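Local structure of CPXV203 protein (Cowpox virus, 4HKJ) at residues E49-R54 and T72-F77. The protein probably binds assembled MHC class I molecules of the host and keeps them in the endoplasmic reticulum, helping the virus evade T cells. Sequence-based numbering, arbitrary orientation.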
loop_
_atom_site.group_PDB
_atom_site.type_symbol
_atom_site.label_atom_id
_atom_site.label_comp_id
_atom_site.label_asym_id
_atom_site.label_seq_id
_atom_site.Cartn_x
_atom_site.Cartn_y
_atom_site.Cartn_z
ATOM N N GLU D 49 -11.392 -0.068 -23.989
ATOM C CA GLU D 49 -10.145 -0.428 -24.652
ATOM C C GLU D 49 -9.086 0.640 -24.401
ATOM O O GLU D 49 -9.361 1.833 -24.519
ATOM C CB GLU D 49 -10.356 -0.594 -26.160
ATOM C CG GLU D 49 -11.397 -1.633 -26.548
ATOM C CD GLU D 49 -12.799 -1.057 -26.636
ATOM O OE1 GLU D 49 -12.979 0.131 -26.297
ATOM O OE2 GLU D 49 -13.719 -1.794 -27.050
ATOM N N GLY D 50 -7.877 0.212 -24.053
ATOM C CA GLY D 50 -6.788 1.142 -23.824
ATOM C C GLY D 50 -5.657 0.589 -22.980
ATOM O O GLY D 50 -5.865 -0.274 -22.126
ATOM N N ASN D 51 -4.452 1.098 -23.230
ATOM C CA ASN D 51 -3.248 0.721 -22.488
ATOM C C ASN D 51 -2.900 -0.764 -22.568
ATOM O O ASN D 51 -2.408 -1.348 -21.604
ATOM C CB ASN D 51 -3.336 1.186 -21.029
ATOM C CG ASN D 51 -3.475 2.692 -20.905
ATOM O OD1 ASN D 51 -3.887 3.369 -21.848
ATOM N ND2 ASN D 51 -3.132 3.223 -19.739
ATOM N N GLY D 52 -3.153 -1.365 -23.728
ATOM C CA GLY D 52 -2.789 -2.751 -23.963
ATOM C C GLY D 52 -3.799 -3.748 -23.433
ATOM O O GLY D 52 -3.637 -4.955 -23.606
ATOM N N TYR D 53 -4.845 -3.248 -22.785
ATOM C CA TYR D 53 -5.871 -4.118 -22.227
ATOM C C TYR D 53 -7.263 -3.686 -22.658
ATOM O O TYR D 53 -7.501 -2.512 -22.946
ATOM C CB TYR D 53 -5.806 -4.124 -20.699
ATOM C CG TYR D 53 -4.422 -4.330 -20.128
ATOM C CD1 TYR D 53 -3.703 -5.484 -20.398
ATOM C CD2 TYR D 53 -3.845 -3.375 -19.299
ATOM C CE1 TYR D 53 -2.438 -5.677 -19.873
ATOM C CE2 TYR D 53 -2.584 -3.559 -18.768
ATOM C CZ TYR D 53 -1.885 -4.713 -19.059
ATOM O OH TYR D 53 -0.629 -4.899 -18.532
ATOM N N ARG D 54 -8.181 -4.644 -22.705
ATOM C CA ARG D 54 -9.593 -4.327 -22.845
ATOM C C ARG D 54 -10.357 -4.919 -21.663
ATOM O O ARG D 54 -10.233 -6.105 -21.357
ATOM C CB ARG D 54 -10.153 -4.789 -24.194
ATOM C CG ARG D 54 -10.175 -6.286 -24.426
ATOM C CD ARG D 54 -10.815 -6.600 -25.770
ATOM N NE ARG D 54 -12.050 -5.845 -25.959
ATOM C CZ ARG D 54 -12.833 -5.940 -27.030
ATOM N NH1 ARG D 54 -12.514 -6.765 -28.019
ATOM N NH2 ARG D 54 -13.936 -5.208 -27.111
ATOM N N THR D 72 -15.352 6.745 -16.957
ATOM C CA THR D 72 -14.150 5.917 -17.016
ATOM C C THR D 72 -12.941 6.743 -17.450
ATOM O O THR D 72 -13.013 7.502 -18.416
ATOM C CB THR D 72 -14.329 4.739 -17.990
ATOM O OG1 THR D 72 -15.604 4.122 -17.774
ATOM C CG2 THR D 72 -13.229 3.707 -17.790
ATOM N N LYS D 73 -11.831 6.593 -16.730
ATOM C CA LYS D 73 -10.598 7.304 -17.056
ATOM C C LYS D 73 -9.404 6.358 -17.026
ATOM O O LYS D 73 -9.391 5.386 -16.270
ATOM C CB LYS D 73 -10.366 8.460 -16.082
ATOM C CG LYS D 73 -11.461 9.513 -16.087
ATOM C CD LYS D 73 -11.196 10.594 -15.054
ATOM C CE LYS D 73 -12.313 11.621 -15.040
ATOM N NZ LYS D 73 -12.054 12.711 -14.061
ATOM N N GLN D 74 -8.404 6.644 -17.854
ATOM C CA GLN D 74 -7.193 5.830 -17.903
ATOM C C GLN D 74 -5.938 6.683 -18.056
ATOM O O GLN D 74 -5.984 7.792 -18.590
ATOM C CB GLN D 74 -7.263 4.813 -19.046
ATOM C CG GLN D 74 -8.291 3.711 -18.851
ATOM C CD GLN D 74 -8.226 2.659 -19.940
ATOM O OE1 GLN D 74 -9.157 1.875 -20.119
ATOM N NE2 GLN D 74 -7.120 2.637 -20.676
ATOM N N THR D 75 -4.816 6.150 -17.583
ATOM C CA THR D 75 -3.520 6.794 -17.754
ATOM C C THR D 75 -2.425 5.735 -17.793
ATOM O O THR D 75 -2.678 4.565 -17.504
ATOM C CB THR D 75 -3.220 7.796 -16.628
ATOM O OG1 THR D 75 -1.976 8.455 -16.890
ATOM C CG2 THR D 75 -3.136 7.083 -15.289
ATOM N N HIS D 76 -1.213 6.144 -18.146
ATOM C CA HIS D 76 -0.104 5.205 -18.251
ATOM C C HIS D 76 1.199 5.800 -17.734
ATOM O O HIS D 76 1.481 6.980 -17.946
ATOM C CB HIS D 76 0.070 4.744 -19.698
ATOM C CG HIS D 76 1.169 3.744 -19.886
ATOM N ND1 HIS D 76 0.985 2.390 -19.696
ATOM C CD2 HIS D 76 2.465 3.900 -20.244
ATOM C CE1 HIS D 76 2.120 1.757 -19.930
ATOM N NE2 HIS D 76 3.035 2.649 -20.265
ATOM N N PHE D 77 1.991 4.974 -17.058
ATOM C CA PHE D 77 3.294 5.393 -16.556
ATOM C C PHE D 77 4.344 4.326 -16.839
ATOM O O PHE D 77 4.097 3.134 -16.648
ATOM C CB PHE D 77 3.226 5.672 -15.055
ATOM C CG PHE D 77 2.409 6.880 -14.699
ATOM C CD1 PHE D 77 2.683 8.112 -15.268
ATOM C CD2 PHE D 77 1.361 6.782 -13.800
ATOM C CE1 PHE D 77 1.930 9.225 -14.945
ATOM C CE2 PHE D 77 0.605 7.890 -13.472
ATOM C CZ PHE D 77 0.889 9.113 -14.045
#
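Asn51, at the tip of a hairpin, and Gln74, on strand 71-77, run past each other in opposite directions with their amide planes 84° apart, a worked example of neutral amides meeting where two β-sheets come together. The hairpin joins strands 45-50 and 53-59 of one sheet by a type I' turn from Gly50 to Tyr53, closed by Gly50 N to Tyr53 O at 3.0 Å and Tyr53 N to Gly50 O at 3.2 Å. The close packing is at Gly50 and Asn51, against Gln74, Thr75 and His76. Gln74 is extended beyond CG (chi2 -174°), which carries its amide to the backbone of Gly50, with NE2 3.4 Å from Gly50 C. The other end of that amide, OE1, accepts a hydrogen bond from Thr48 OG1, which helps to set how the amide is turned. Asn51 reaches farther along the strand: its OD1 lies 3.5 Å from Gln74 NE2, while ND2 turns to the backbone of Thr75 and comes 3.5 Å from His76 CB, near the plane of the imidazole at its edge. The looser side is the partly exposed one, where Glu49 and Arg54 point away from strand 71-77 and pair with each other, Glu49 OE2 to Arg54 NH2 at 3.4 Å. Full charges thus stay at the margin, while neutral amides occupy the buried seam. The turn is held by its own backbone bonds, whereas Gln74 reaches across to Thr48 on the strand leading into it, which implies that a side-chain bond ties the two sheets here.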